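PDB 3H14: aminotransferase, classes I and II from Silicibacter pomeroyi DSS-3, which probably uses pyridoxal 5'-phosphate to move an amino group from L-aspartate to 2-oxoglutarate, giving oxaloacetate and L-glutamate. Local coordinates for residues Pro13-Asp18 against Gly345-Pro350; Gly121-Pro126 against Leu142-Glu147. One frame throughout, in Å; residues are numbered along the deposited sequence. Where two conformers were deposited one is given.

Contact 1: residues Pro13-Asp18 against Gly345-Pro350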
loop_
_atom_site.group_PDB
_atom_site.type_symbol
_atom_site.label_atom_id
_atom_site.label_comp_id
_atom_site.label_asym_id
_atom_site.label_seq_id
_atom_site.Cartn_x
_atom_site.Cartn_y
_atom_site.Cartn_z
ATOM N N PRO A 13 -15.196 -6.115 8.933
ATOM C CA PRO A 13 -14.309 -7.275 8.668
ATOM C C PRO A 13 -13.933 -7.309 7.194
ATOM O O PRO A 13 -14.763 -6.964 6.354
ATOM C CB PRO A 13 -15.181 -8.476 9.000
ATOM C CG PRO A 13 -16.543 -8.019 8.704
ATOM C CD PRO A 13 -16.589 -6.535 9.108
ATOM N N PHE A 14 -12.703 -7.700 6.891
ATOM C CA PHE A 14 -12.201 -7.624 5.532
ATOM C C PHE A 14 -12.779 -8.747 4.703
ATOM O O PHE A 14 -12.672 -9.913 5.067
ATOM C CB PHE A 14 -10.675 -7.647 5.506
ATOM C CG PHE A 14 -10.038 -6.337 5.923
ATOM C CD1 PHE A 14 -10.735 -5.124 5.803
ATOM C CD2 PHE A 14 -8.747 -6.314 6.411
ATOM C CE1 PHE A 14 -10.150 -3.919 6.186
ATOM C CE2 PHE A 14 -8.153 -5.123 6.774
ATOM C CZ PHE A 14 -8.859 -3.921 6.665
ATOM N N ILE A 15 -13.405 -8.367 3.597
ATOM C CA ILE A 15 -14.093 -9.303 2.717
ATOM C C ILE A 15 -13.130 -10.355 2.211
ATOM O O ILE A 15 -13.556 -11.478 1.928
ATOM C CB ILE A 15 -14.776 -8.568 1.506
ATOM C CG1 ILE A 15 -15.893 -7.620 1.981
ATOM C CG2 ILE A 15 -15.306 -9.548 0.487
ATOM C CD1 ILE A 15 -16.936 -8.273 2.872
ATOM N N VAL A 16 -11.834 -10.013 2.119
ATOM C CA VAL A 16 -10.837 -10.950 1.578
ATOM C C VAL A 16 -10.626 -12.192 2.459
ATOM O O VAL A 16 -10.041 -13.179 2.008
ATOM C CB VAL A 16 -9.477 -10.255 1.253
ATOM C CG1 VAL A 16 -8.714 -9.863 2.514
ATOM C CG2 VAL A 16 -8.614 -11.150 0.323
HETATM N N MSE A 17 -11.142 -12.148 3.690
HETATM C CA MSE A 17 -11.015 -13.249 4.652
HETATM C C MSE A 17 -11.750 -14.507 4.197
HETATM O O MSE A 17 -11.298 -15.611 4.471
HETATM C CB MSE A 17 -11.533 -12.814 6.031
HETATM C CG MSE A 17 -10.780 -11.609 6.638
HETATM SE SE MSE A 17 -8.928 -12.039 7.055
HETATM C CE MSE A 17 -8.043 -10.278 6.968
ATOM N N ASP A 18 -12.869 -14.355 3.501
ATOM C CA ASP A 18 -13.546 -15.520 2.899
ATOM C C ASP A 18 -12.585 -16.342 2.006
ATOM O O ASP A 18 -12.447 -17.545 2.193
ATOM C CB ASP A 18 -14.745 -15.117 2.034
ATOM C CG ASP A 18 -15.879 -14.480 2.820
ATOM O OD1 ASP A 18 -15.701 -14.093 4.013
ATOM O OD2 ASP A 18 -16.956 -14.333 2.191
ATOM N N GLY A 345 -13.087 -6.571 -5.116
ATOM C CA GLY A 345 -12.896 -5.148 -5.003
ATOM C C GLY A 345 -13.599 -4.447 -3.852
ATOM O O GLY A 345 -13.234 -3.309 -3.541
ATOM N N LEU A 346 -14.573 -5.108 -3.205
ATOM C CA LEU A 346 -15.392 -4.454 -2.179
ATOM C C LEU A 346 -14.588 -3.821 -1.021
ATOM O O LEU A 346 -14.961 -2.741 -0.544
ATOM C CB LEU A 346 -16.443 -5.409 -1.621
ATOM C CG LEU A 346 -17.548 -5.792 -2.604
ATOM C CD1 LEU A 346 -17.202 -7.141 -3.270
ATOM C CD2 LEU A 346 -18.886 -5.851 -1.903
ATOM N N ASP A 347 -13.491 -4.456 -0.599
ATOM C CA ASP A 347 -12.624 -3.883 0.475
ATOM C C ASP A 347 -12.028 -2.538 0.097
ATOM O O ASP A 347 -11.747 -1.724 0.982
ATOM C CB ASP A 347 -11.446 -4.808 0.824
ATOM C CG ASP A 347 -11.847 -6.034 1.668
ATOM O OD1 ASP A 347 -12.804 -5.936 2.515
ATOM O OD2 ASP A 347 -11.170 -7.097 1.479
ATOM N N PHE A 348 -11.779 -2.323 -1.202
ATOM C CA PHE A 348 -11.139 -1.105 -1.672
ATOM C C PHE A 348 -12.146 -0.017 -2.016
ATOM O O PHE A 348 -11.836 1.191 -1.878
ATOM C CB PHE A 348 -10.247 -1.387 -2.886
ATOM C CG PHE A 348 -9.391 -2.591 -2.705
ATOM C CD1 PHE A 348 -8.290 -2.546 -1.840
ATOM C CD2 PHE A 348 -9.746 -3.826 -3.287
ATOM C CE1 PHE A 348 -7.517 -3.668 -1.616
ATOM C CE2 PHE A 348 -8.967 -4.978 -3.049
ATOM C CZ PHE A 348 -7.861 -4.888 -2.213
ATOM N N ASP A 349 -13.327 -0.431 -2.464
ATOM C CA ASP A 349 -14.340 0.502 -2.974
ATOM C C ASP A 349 -15.694 -0.102 -2.648
ATOM O O ASP A 349 -16.223 -0.923 -3.401
ATOM C CB ASP A 349 -14.138 0.768 -4.470
ATOM C CG ASP A 349 -15.066 1.845 -5.013
ATOM O OD1 ASP A 349 -16.118 2.083 -4.406
ATOM O OD2 ASP A 349 -14.747 2.430 -6.065
ATOM N N PRO A 350 -16.240 0.238 -1.468
ATOM C CA PRO A 350 -17.518 -0.302 -1.025
ATOM C C PRO A 350 -18.710 -0.012 -1.935
ATOM O O PRO A 350 -19.653 -0.778 -1.940
ATOM C CB PRO A 350 -17.709 0.359 0.365
ATOM C CG PRO A 350 -16.328 0.649 0.820
ATOM C CD PRO A 350 -15.626 1.079 -0.428
#
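Asp347 reaches across to two successive backbone amides and holds them with one carboxylate. Its OD1 accepts from Ile15 N at 2.7 Å through the syn lone pair. OD2 takes Val16 N at 3.1 Å, also on the syn side and in a more bent bond. Asp347 CG lies anti to its carbonyl carbon (chi1 -75°), which carries the carboxylate to the turn. The pair illustrates how a single acid can pin a turn by taking adjacent amides: using both oxygens fixes the rotation of the carboxylate and satisfies a buried acid with main-chain N-H groups. Apolar atoms flank the two oxygens. Ile15 CB lies 3.4 Å from Asp347 OD1, and Val16, crossing Asp347 at about a right angle, brings CB to 3.6 Å from OD2. The Phe14 ring is turned 66° from the carboxylate plane. Farther out, Ile15 CG1 meets Leu346 CB at 4.3 Å.

A type I turn from Phe14 to Met17, a selenomethionine, presents the two amides together. Arg129 in turn hydrogen-bonds the carbonyl oxygens of Asp347 and Phe348. The contact thus secures the lead-in to helix 17-28 against the loop between strands 340-344 and 356-360, with Ile15 also touching Pro344 of strand 340-344 and Arg328 of helix 327-338.

Contact 2: residues Gly121-Pro126 against Leu142-Glu147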
loop_
_atom_site.group_PDB
_atom_site.type_symbol
_atom_site.label_atom_id
_atom_site.label_comp_id
_atom_site.label_asym_id
_atom_site.label_seq_id
_atom_site.Cartn_x
_atom_site.Cartn_y
_atom_site.Cartn_z
ATOM N N GLY A 121 -9.152 8.497 -1.402
ATOM C CA GLY A 121 -9.707 7.992 -2.691
ATOM C C GLY A 121 -10.289 6.610 -2.579
ATOM O O GLY A 121 -9.776 5.776 -1.825
ATOM N N ALA A 122 -11.368 6.333 -3.325
ATOM C CA ALA A 122 -11.940 4.998 -3.397
ATOM C C ALA A 122 -11.919 4.701 -4.891
ATOM O O ALA A 122 -12.501 5.462 -5.640
ATOM C CB ALA A 122 -13.389 4.978 -2.854
ATOM N N PRO A 123 -11.223 3.638 -5.346
ATOM C CA PRO A 123 -10.607 2.557 -4.572
ATOM C C PRO A 123 -9.364 3.005 -3.854
ATOM O O PRO A 123 -8.624 3.869 -4.349
ATOM C CB PRO A 123 -10.213 1.527 -5.648
ATOM C CG PRO A 123 -9.998 2.385 -6.892
ATOM C CD PRO A 123 -11.011 3.467 -6.799
ATOM N N GLY A 124 -9.151 2.424 -2.687
ATOM C CA GLY A 124 -7.932 2.630 -1.918
ATOM C C GLY A 124 -7.692 1.555 -0.855
ATOM O O GLY A 124 -8.438 0.599 -0.704
ATOM N N TYR A 125 -6.595 1.729 -0.130
ATOM C CA TYR A 125 -6.174 0.776 0.878
ATOM C C TYR A 125 -7.275 0.626 1.909
ATOM O O TYR A 125 -7.738 1.635 2.452
ATOM C CB TYR A 125 -4.901 1.310 1.506
ATOM C CG TYR A 125 -4.281 0.456 2.575
ATOM C CD1 TYR A 125 -4.083 -0.897 2.399
ATOM C CD2 TYR A 125 -3.820 1.039 3.757
ATOM C CE1 TYR A 125 -3.490 -1.676 3.428
ATOM C CE2 TYR A 125 -3.212 0.296 4.736
ATOM C CZ TYR A 125 -3.058 -1.054 4.573
ATOM O OH TYR A 125 -2.442 -1.764 5.592
ATOM N N PRO A 126 -7.732 -0.615 2.152
ATOM C CA PRO A 126 -8.899 -0.814 3.005
ATOM C C PRO A 126 -8.764 -0.279 4.435
ATOM O O PRO A 126 -9.745 0.087 5.038
ATOM C CB PRO A 126 -9.068 -2.358 3.008
ATOM C CG PRO A 126 -8.414 -2.798 1.799
ATOM C CD PRO A 126 -7.260 -1.901 1.583
ATOM N N LEU A 142 -13.606 9.491 -1.513
ATOM C CA LEU A 142 -13.666 10.266 -2.726
ATOM C C LEU A 142 -13.658 9.273 -3.896
ATOM O O LEU A 142 -12.618 8.723 -4.231
ATOM C CB LEU A 142 -12.442 11.160 -2.831
ATOM C CG LEU A 142 -12.069 11.973 -1.574
ATOM C CD1 LEU A 142 -10.842 12.740 -1.864
ATOM C CD2 LEU A 142 -13.224 12.898 -1.195
ATOM N N PRO A 143 -14.821 9.044 -4.510
ATOM C CA PRO A 143 -14.864 8.165 -5.707
ATOM C C PRO A 143 -14.055 8.739 -6.854
ATOM O O PRO A 143 -14.401 9.781 -7.408
ATOM C CB PRO A 143 -16.359 8.077 -6.045
ATOM C CG PRO A 143 -17.068 8.560 -4.801
ATOM C CD PRO A 143 -16.146 9.574 -4.161
ATOM N N THR A 144 -12.974 8.072 -7.216
ATOM C CA THR A 144 -12.120 8.539 -8.261
ATOM C C THR A 144 -12.577 7.958 -9.596
ATOM O O THR A 144 -13.318 6.981 -9.637
ATOM C CB THR A 144 -10.667 8.181 -7.937
ATOM O OG1 THR A 144 -10.567 6.761 -7.805
ATOM C CG2 THR A 144 -10.307 8.816 -6.615
ATOM N N ALA A 145 -12.162 8.609 -10.669
ATOM C CA ALA A 145 -12.621 8.302 -12.010
ATOM C C ALA A 145 -11.474 7.725 -12.826
ATOM O O ALA A 145 -10.303 8.115 -12.639
ATOM C CB ALA A 145 -13.165 9.614 -12.679
ATOM N N PRO A 146 -11.788 6.835 -13.774
ATOM C CA PRO A 146 -10.750 6.285 -14.684
ATOM C C PRO A 146 -9.932 7.349 -15.450
ATOM O O PRO A 146 -8.705 7.280 -15.556
ATOM C CB PRO A 146 -11.555 5.378 -15.621
ATOM C CG PRO A 146 -12.728 4.969 -14.798
ATOM C CD PRO A 146 -13.104 6.238 -14.045
ATOM N N GLU A 147 -10.618 8.369 -15.922
ATOM C CA GLU A 147 -9.967 9.431 -16.636
ATOM C C GLU A 147 -8.965 10.166 -15.750
ATOM O O GLU A 147 -8.101 10.889 -16.253
ATOM C CB GLU A 147 -11.034 10.401 -17.227
ATOM C CG GLU A 147 -12.036 10.963 -16.231
ATOM C CD GLU A 147 -13.323 10.200 -16.125
ATOM O OE1 GLU A 147 -13.321 8.953 -16.240
ATOM O OE2 GLU A 147 -14.359 10.859 -15.872
HETATM O O HOH W 1 -8.540 6.280 -5.621
#
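Ala122 is gripped through both its backbone polar atoms by the end of the neighbouring strand and the residue after it. Its N donates to Leu142 O at 2.8 Å. Its O accepts from Thr144 N at 3.1 Å in a nearly straight bond. The two bonds bracket Pro143, an instance of the rule that in a parallel pair one residue's N and O bind the two residues flanking its partner. The close part of the contact lies beside Gly121, whose CA is 3.4 Å from Leu142 O in a CA-H...O contact. The same CA is 4.1 Å from Thr144 CG2.

With chi1 at 59°, Thr144 OG1 sits between its own backbone N and carbonyl carbon, which turns the hydroxyl to the Pro123 ring, 3.5 Å from CD. From there OG1 donates to a water that in turn donates to Pro123 O, bridging the strand end to the turn after the cis peptide between Ala122 and Pro123. A valine here would probably break this bridge, leaving the water without its Thr144 donor and Pro123 O less firmly tied to the second strand.

Packing is looser at Pro143, whose exposed ring gains little cover from Ala122, and past Thr144 the chain turns away toward the surface at Pro146 and Glu147. Strand 117-122, helix 126-134 and edge strand 138-143 form a beta-alpha-beta crossover within the mixed seven-stranded sheet characteristic of the large domain in class I aminotransferases.

From the N terminus, the chain first lays down 13-18, the lead-in to helix 17-28, and more than three hundred residues pass before 345-350 returns to close contact 1. Contact 2 is nested inside that long loop and closes a short one of its own, in which helix 126-134 carries the chain from one parallel strand to the next. The two meet directly: Phe348 O lies 3.1 Å from Gly124 N, a probable hydrogen bond, and both Phe14 and Phe348 pack on Pro126. Together they tie the N-terminal segment and the four-stranded sheet containing strand 340-344 to the loop following strand 117-122, next to the edge strand of the seven-stranded sheet.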